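Local coordinates for RNA-binding protein RO60 (Deinococcus radiodurans, PDB 2NVO) that binds small RNAs that accumulate during recovery from ultraviolet irradiation and contributes to the resistance of the bacterium to that radiation, at residues L44-V49 with V86-V90; D100-L106 with H138-F142; R119-W123 with L152-V157. All blocks are in the same frame, centred on the assembly; numbering follows the deposited sequence.

Interaction 1. Residues L44-V49 with V86-V90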
# COMPACT_ATOMS: atom_id res chain seq x y z
N LEU A 44 -19.07 7.24 3.79
CA LEU A 44 -18.25 6.57 4.80
C LEU A 44 -17.26 5.61 4.14
O LEU A 44 -16.12 5.51 4.57
CB LEU A 44 -19.11 5.83 5.81
CG LEU A 44 -18.34 5.05 6.88
CD1 LEU A 44 -17.58 6.02 7.79
CD2 LEU A 44 -19.25 4.15 7.70
N THR A 45 -17.70 4.90 3.10
CA THR A 45 -16.81 3.98 2.41
C THR A 45 -15.62 4.75 1.82
O THR A 45 -14.47 4.30 1.90
CB THR A 45 -17.53 3.18 1.29
OG1 THR A 45 -18.40 2.20 1.87
CG2 THR A 45 -16.53 2.46 0.41
N ARG A 46 -15.90 5.92 1.26
CA ARG A 46 -14.83 6.72 0.69
C ARG A 46 -13.82 7.11 1.75
O ARG A 46 -12.62 7.06 1.53
CB ARG A 46 -15.36 7.96 -0.02
CG ARG A 46 -14.25 8.76 -0.71
CD ARG A 46 -14.81 9.80 -1.68
NE ARG A 46 -15.38 9.16 -2.86
CZ ARG A 46 -15.72 9.80 -3.97
NH1 ARG A 46 -15.55 11.11 -4.06
NH2 ARG A 46 -16.23 9.13 -5.00
N PHE A 47 -14.31 7.52 2.92
CA PHE A 47 -13.44 7.87 4.02
C PHE A 47 -12.61 6.66 4.47
O PHE A 47 -11.43 6.79 4.80
CB PHE A 47 -14.26 8.43 5.18
CG PHE A 47 -13.47 8.63 6.43
CD1 PHE A 47 -12.82 9.83 6.68
CD2 PHE A 47 -13.37 7.61 7.36
CE1 PHE A 47 -12.07 10.01 7.84
CE2 PHE A 47 -12.62 7.79 8.52
CZ PHE A 47 -11.98 8.98 8.76
N LEU A 48 -13.24 5.50 4.50
CA LEU A 48 -12.55 4.27 4.90
C LEU A 48 -11.44 3.85 3.95
O LEU A 48 -10.42 3.32 4.38
CB LEU A 48 -13.56 3.13 5.03
CG LEU A 48 -14.51 3.26 6.21
CD1 LEU A 48 -15.63 2.23 6.11
CD2 LEU A 48 -13.73 3.09 7.51
N VAL A 49 -11.62 4.07 2.66
CA VAL A 49 -10.61 3.69 1.68
C VAL A 49 -9.50 4.73 1.54
O VAL A 49 -8.33 4.40 1.56
CB VAL A 49 -11.22 3.44 0.28
CG1 VAL A 49 -10.11 3.29 -0.78
CG2 VAL A 49 -12.11 2.23 0.30
N VAL A 86 -20.92 -0.93 7.24
CA VAL A 86 -20.08 -0.35 6.20
C VAL A 86 -18.60 -0.67 6.46
O VAL A 86 -17.87 -1.09 5.57
CB VAL A 86 -20.29 1.19 6.11
CG1 VAL A 86 -19.37 1.81 5.07
CG2 VAL A 86 -21.75 1.51 5.79
N THR A 87 -18.19 -0.50 7.71
CA THR A 87 -16.80 -0.74 8.10
C THR A 87 -16.38 -2.20 7.91
O THR A 87 -15.29 -2.47 7.41
CB THR A 87 -16.52 -0.27 9.54
OG1 THR A 87 -16.67 1.15 9.59
CG2 THR A 87 -15.10 -0.61 9.97
N LEU A 88 -17.24 -3.14 8.28
CA LEU A 88 -16.91 -4.54 8.09
C LEU A 88 -16.85 -4.91 6.60
O LEU A 88 -15.97 -5.66 6.18
CB LEU A 88 -17.86 -5.45 8.86
CG LEU A 88 -17.45 -5.73 10.31
CD1 LEU A 88 -17.13 -4.44 11.05
CD2 LEU A 88 -18.55 -6.50 11.04
N ASP A 89 -17.80 -4.38 5.83
CA ASP A 89 -17.82 -4.57 4.38
C ASP A 89 -16.50 -4.14 3.73
O ASP A 89 -15.97 -4.81 2.85
CB ASP A 89 -18.98 -3.79 3.74
CG ASP A 89 -20.34 -4.47 3.94
OD1 ASP A 89 -21.35 -3.90 3.47
OD2 ASP A 89 -20.40 -5.55 4.57
N VAL A 90 -15.98 -3.00 4.17
CA VAL A 90 -14.73 -2.49 3.61
C VAL A 90 -13.54 -3.35 4.05
O VAL A 90 -12.68 -3.68 3.23
CB VAL A 90 -14.49 -1.02 3.99
CG1 VAL A 90 -13.05 -0.61 3.64
CG2 VAL A 90 -15.51 -0.13 3.31
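L48 is a bump of helix 44-49: its CD1 drops into the hollow between V86, T87 and V90. L48 CD1 lies 3.7 Å from V90 CG2 and comes almost as near to the backbone of the partner helix, 3.8 Å from T87 CA. The reciprocal bump is V86. V86 CG1, anti to the backbone N (chi1 177°), is the branch that enters the groove between L44, T45 and L48, where it meets L44 CD2 at 3.5 Å and T45 OG1 at 3.4 Å. This exchange joins two helices of the horseshoe-shaped TROVE domain, a stack of HEAT-like helical repeats, and the short segments run at 46° to one another with their axes 9.8 Å apart. Polar atoms are drawn into the fit without bonding across it. T45 OG1 is hydrogen-bonded to E41 O and T87 OG1 to A83 O, each a turn back on its own helix, so both hydroxyls can lie against methyl groups. L48 CB rests 4.0 Å from V90 CG1, while V49 CG2 makes a looser contact with the same methyl. Helix 100-112 covers another side of the pair, where V105 touches both L48 and T87.

Interaction 2. Residues D100-L106 with H138-F142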
# COMPACT_ATOMS: atom_id res chain seq x y z
N ASP A 100 -5.89 1.92 9.04
CA ASP A 100 -6.07 3.06 9.95
C ASP A 100 -7.50 3.61 10.06
O ASP A 100 -8.03 3.74 11.16
CB ASP A 100 -5.13 4.22 9.58
CG ASP A 100 -3.67 3.83 9.58
OD1 ASP A 100 -3.34 2.66 9.31
OD2 ASP A 100 -2.84 4.72 9.83
N PRO A 101 -8.11 3.98 8.92
CA PRO A 101 -9.44 4.61 8.98
C PRO A 101 -10.51 3.67 9.56
O PRO A 101 -11.41 4.14 10.26
CB PRO A 101 -9.76 4.92 7.51
CG PRO A 101 -8.42 5.03 6.84
CD PRO A 101 -7.55 4.02 7.55
N ALA A 102 -10.41 2.38 9.25
CA ALA A 102 -11.37 1.39 9.75
C ALA A 102 -11.17 1.16 11.24
O ALA A 102 -12.13 0.95 11.99
CB ALA A 102 -11.25 0.09 8.98
N LEU A 103 -9.91 1.21 11.68
CA LEU A 103 -9.58 1.10 13.09
C LEU A 103 -10.13 2.29 13.88
O LEU A 103 -10.65 2.11 14.98
CB LEU A 103 -8.07 0.99 13.28
CG LEU A 103 -7.48 -0.30 12.72
CD1 LEU A 103 -5.96 -0.29 12.79
CD2 LEU A 103 -8.06 -1.49 13.47
N LEU A 104 -10.02 3.48 13.31
CA LEU A 104 -10.48 4.71 13.94
C LEU A 104 -11.99 4.71 14.06
O LEU A 104 -12.54 5.02 15.11
CB LEU A 104 -10.05 5.94 13.14
CG LEU A 104 -10.72 7.27 13.47
CD1 LEU A 104 -10.57 7.61 14.96
CD2 LEU A 104 -10.19 8.42 12.62
N VAL A 105 -12.66 4.37 12.96
CA VAL A 105 -14.11 4.31 12.95
C VAL A 105 -14.62 3.28 13.96
O VAL A 105 -15.56 3.55 14.71
CB VAL A 105 -14.64 3.97 11.55
CG1 VAL A 105 -16.11 3.63 11.62
CG2 VAL A 105 -14.41 5.16 10.61
N LEU A 106 -13.97 2.12 13.99
CA LEU A 106 -14.32 1.06 14.93
C LEU A 106 -14.18 1.53 16.37
O LEU A 106 -15.06 1.27 17.20
CB LEU A 106 -13.48 -0.19 14.70
CG LEU A 106 -14.04 -1.45 15.38
CD1 LEU A 106 -15.28 -1.99 14.66
CD2 LEU A 106 -12.99 -2.54 15.49
N HIS A 138 -2.70 0.18 17.61
CA HIS A 138 -3.09 1.39 16.89
C HIS A 138 -4.55 1.71 17.21
O HIS A 138 -4.92 2.86 17.43
CB HIS A 138 -2.89 1.17 15.39
CG HIS A 138 -2.90 2.43 14.58
ND1 HIS A 138 -2.98 2.43 13.21
CD2 HIS A 138 -2.85 3.73 14.96
CE1 HIS A 138 -2.97 3.68 12.77
NE2 HIS A 138 -2.89 4.48 13.81
N PHE A 139 -5.37 0.67 17.26
CA PHE A 139 -6.77 0.83 17.64
C PHE A 139 -6.87 1.45 19.04
O PHE A 139 -7.65 2.35 19.27
CB PHE A 139 -7.48 -0.53 17.57
CG PHE A 139 -8.77 -0.57 18.33
CD1 PHE A 139 -9.96 -0.28 17.69
CD2 PHE A 139 -8.78 -0.87 19.68
CE1 PHE A 139 -11.15 -0.31 18.39
CE2 PHE A 139 -9.96 -0.90 20.38
CZ PHE A 139 -11.15 -0.62 19.73
N LEU A 140 -6.05 0.95 19.96
CA LEU A 140 -6.02 1.46 21.33
C LEU A 140 -5.58 2.93 21.42
O LEU A 140 -6.07 3.68 22.27
CB LEU A 140 -5.10 0.58 22.19
CG LEU A 140 -5.59 -0.84 22.47
CD1 LEU A 140 -4.57 -1.61 23.28
CD2 LEU A 140 -6.96 -0.81 23.17
N ALA A 141 -4.65 3.33 20.57
CA ALA A 141 -4.27 4.74 20.48
C ALA A 141 -5.45 5.62 20.05
O ALA A 141 -5.57 6.75 20.51
CB ALA A 141 -3.10 4.92 19.53
N PHE A 142 -6.32 5.09 19.19
CA PHE A 142 -7.53 5.82 18.79
C PHE A 142 -8.57 5.82 19.92
O PHE A 142 -9.22 6.84 20.18
CB PHE A 142 -8.18 5.20 17.54
CG PHE A 142 -7.42 5.45 16.26
CD1 PHE A 142 -7.04 6.74 15.89
CD2 PHE A 142 -7.12 4.40 15.40
CE1 PHE A 142 -6.35 6.96 14.70
CE2 PHE A 142 -6.42 4.62 14.21
CZ PHE A 142 -6.05 5.89 13.86
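D100 OD2 approaches the edge of the H138 imidazole near the ring plane, 3.1 Å from H138 CE1, the carbon between the two ring nitrogens. It is a close polar approach to a carbon, and no hydrogen bond crosses the contact. The carboxylate stands nearly upright against the ring, the two planes 84° apart. H138 itself is backed by F142, one turn on along its own helix, whose CE2 lies 3.5 Å above one imidazole face, offset toward the rim. A second flat surface, that of F142, is covered by L104: L104 CB sits 3.8 Å from the ring centroid, only 4° off the normal, in a CH-pi contact almost straight over the ring centre. L103 fills in beside it, L103 CB 4.1 Å from F142 CE2 and its CD2 by F139 CB. L106 C lies at the edge of the F139 ring, and F139 CE1 also meets L106 CD2 at 4.1 Å. The two short segments, both in the TROVE domain, run at 47°, and helix 116-129, between them in sequence, adds L126 beside L106 and F139. Cohesion probably comes mainly from dispersion and burial, while the nearby carboxylate could favour a protonated imidazole, though no hydrogen bond joins them.

Interaction 3. Residues R119-W123 with L152-V157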
# COMPACT_ATOMS: atom_id res chain seq x y z
N ARG A 119 -21.96 -0.47 20.56
CA ARG A 119 -20.65 -0.50 21.19
C ARG A 119 -20.16 -1.94 21.34
O ARG A 119 -18.98 -2.23 21.17
CB ARG A 119 -20.68 0.19 22.56
CG ARG A 119 -20.95 1.68 22.50
CD ARG A 119 -20.65 2.36 23.84
NE ARG A 119 -21.40 1.77 24.94
CZ ARG A 119 -22.49 2.31 25.48
NH1 ARG A 119 -22.97 3.47 25.03
NH2 ARG A 119 -23.11 1.70 26.49
N LYS A 120 -21.08 -2.84 21.65
CA LYS A 120 -20.74 -4.23 21.90
C LYS A 120 -20.39 -4.96 20.60
O LYS A 120 -19.46 -5.77 20.56
CB LYS A 120 -21.89 -4.95 22.62
CG LYS A 120 -21.96 -4.66 24.12
CD LYS A 120 -23.00 -5.52 24.85
CE LYS A 120 -24.43 -5.04 24.59
NZ LYS A 120 -25.43 -6.09 24.93
N ALA A 121 -21.14 -4.67 19.55
CA ALA A 121 -20.91 -5.27 18.24
C ALA A 121 -19.56 -4.81 17.66
O ALA A 121 -18.85 -5.60 17.04
CB ALA A 121 -22.04 -4.93 17.29
N ALA A 122 -19.22 -3.55 17.89
CA ALA A 122 -17.91 -3.04 17.48
C ALA A 122 -16.80 -3.84 18.16
O ALA A 122 -15.91 -4.37 17.51
CB ALA A 122 -17.78 -1.57 17.78
N TRP A 123 -16.88 -3.94 19.49
CA TRP A 123 -15.93 -4.77 20.23
C TRP A 123 -15.84 -6.19 19.70
O TRP A 123 -14.74 -6.72 19.54
CB TRP A 123 -16.25 -4.76 21.72
CG TRP A 123 -15.85 -3.50 22.40
CD1 TRP A 123 -16.68 -2.52 22.89
CD2 TRP A 123 -14.51 -3.06 22.67
NE1 TRP A 123 -15.93 -1.51 23.45
CE2 TRP A 123 -14.60 -1.81 23.32
CE3 TRP A 123 -13.25 -3.60 22.42
CZ2 TRP A 123 -13.48 -1.10 23.74
CZ3 TRP A 123 -12.13 -2.89 22.83
CH2 TRP A 123 -12.26 -1.66 23.48
N LEU A 152 -16.96 -3.28 29.07
CA LEU A 152 -16.95 -3.58 27.64
C LEU A 152 -15.54 -3.52 27.09
O LEU A 152 -15.14 -4.35 26.28
CB LEU A 152 -17.84 -2.61 26.86
CG LEU A 152 -19.31 -2.99 26.73
CD1 LEU A 152 -19.88 -2.35 25.48
CD2 LEU A 152 -19.49 -4.51 26.69
N THR A 153 -14.77 -2.53 27.55
CA THR A 153 -13.40 -2.34 27.10
C THR A 153 -12.47 -3.46 27.57
O THR A 153 -11.77 -4.07 26.76
CB THR A 153 -12.84 -0.97 27.50
OG1 THR A 153 -13.63 0.06 26.88
CG2 THR A 153 -11.39 -0.83 27.05
N ARG A 154 -12.47 -3.75 28.87
CA ARG A 154 -11.64 -4.84 29.38
C ARG A 154 -11.94 -6.13 28.63
O ARG A 154 -11.04 -6.76 28.07
CB ARG A 154 -11.85 -5.04 30.88
CG ARG A 154 -11.14 -4.01 31.73
CD ARG A 154 -11.62 -4.06 33.18
NE ARG A 154 -13.01 -3.64 33.31
CZ ARG A 154 -13.73 -3.77 34.41
NH1 ARG A 154 -13.20 -4.33 35.50
NH2 ARG A 154 -15.00 -3.36 34.44
N ARG A 155 -13.21 -6.52 28.62
CA ARG A 155 -13.64 -7.73 27.92
C ARG A 155 -13.29 -7.69 26.43
O ARG A 155 -12.73 -8.65 25.90
CB ARG A 155 -15.15 -7.97 28.10
CG ARG A 155 -15.50 -8.64 29.42
CD ARG A 155 -14.60 -9.85 29.66
NE ARG A 155 -14.39 -10.60 28.42
CZ ARG A 155 -13.41 -11.49 28.24
NH1 ARG A 155 -13.29 -12.11 27.07
NH2 ARG A 155 -12.56 -11.75 29.21
N GLY A 156 -13.62 -6.60 25.76
CA GLY A 156 -13.37 -6.46 24.34
C GLY A 156 -11.91 -6.63 23.94
O GLY A 156 -11.60 -7.29 22.97
N VAL A 157 -11.01 -6.02 24.71
CA VAL A 157 -9.58 -6.19 24.46
C VAL A 157 -9.14 -7.61 24.83
O VAL A 157 -8.42 -8.27 24.07
CB VAL A 157 -8.75 -5.15 25.23
CG1 VAL A 157 -7.26 -5.39 25.02
CG2 VAL A 157 -9.13 -3.73 24.80
O HOH W 1 -13.38 -8.42 21.24
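W123 projects from helix 119-123 as a knob into a hole formed by L152, T153, G156 and V157, an arrangement that joins two helices of the HEAT-like TROVE horseshoe at a shallow 22°. Its side chain leaves with CG anti to the carbonyl carbon (chi1 -76°), and chi2 of 109° turns one indole face onto the neighbouring backbone. L152 O lies over that face, and T153 CA makes a CH-pi contact with the six-membered ring of W123, 4.0 Å from its centroid. G156 brings no side chain between the ring and the main chain, and W123 CE3 is 3.4 Å from G156 CA. At the far end of the ring V157 CG2 meets W123 CZ3 at 3.7 Å. T153 OG1, hydrogen-bonded to K111 NZ of helix 100-112, lies against W123 CZ2.

L152 works in the opposite direction. Although its CB does not point at the partner helix, its outer methyls reach over to it, and L152 CD1 presses tightly on K120 CG at 3.4 Å. The aliphatic part of K120 crosses L152 at about a right angle before a bend at chi3 leads the amino end away from the contact. Beyond the CE3 side of the indole, where the two backbones come nearest, a water donates to two carbonyl oxygens, one on each helix, 2.8 Å from W123 O and 2.7 Å from G156 O.

The three contacts follow one another along the TROVE horseshoe, each joining helices that are not consecutive in the chain. Interactions 1 and 2, with centres 13 Å apart, touch where T87 OG1 packs 3.3 Å from V105 CG1. Interactions 2 and 3, with centres 14 Å apart, alternate in sequence and meet ring to ring, F139 CE2 lying 3.8 Å from W123 CZ3. Interactions 1 and 3 do not touch; their nearest atoms are about 6 Å apart, and helix 100-112 packs against both. All three lie away from the metal site of the VWFA-like domain, but 138-142 and 152-157 lie in a region inferred, by similarity, to bind RNA.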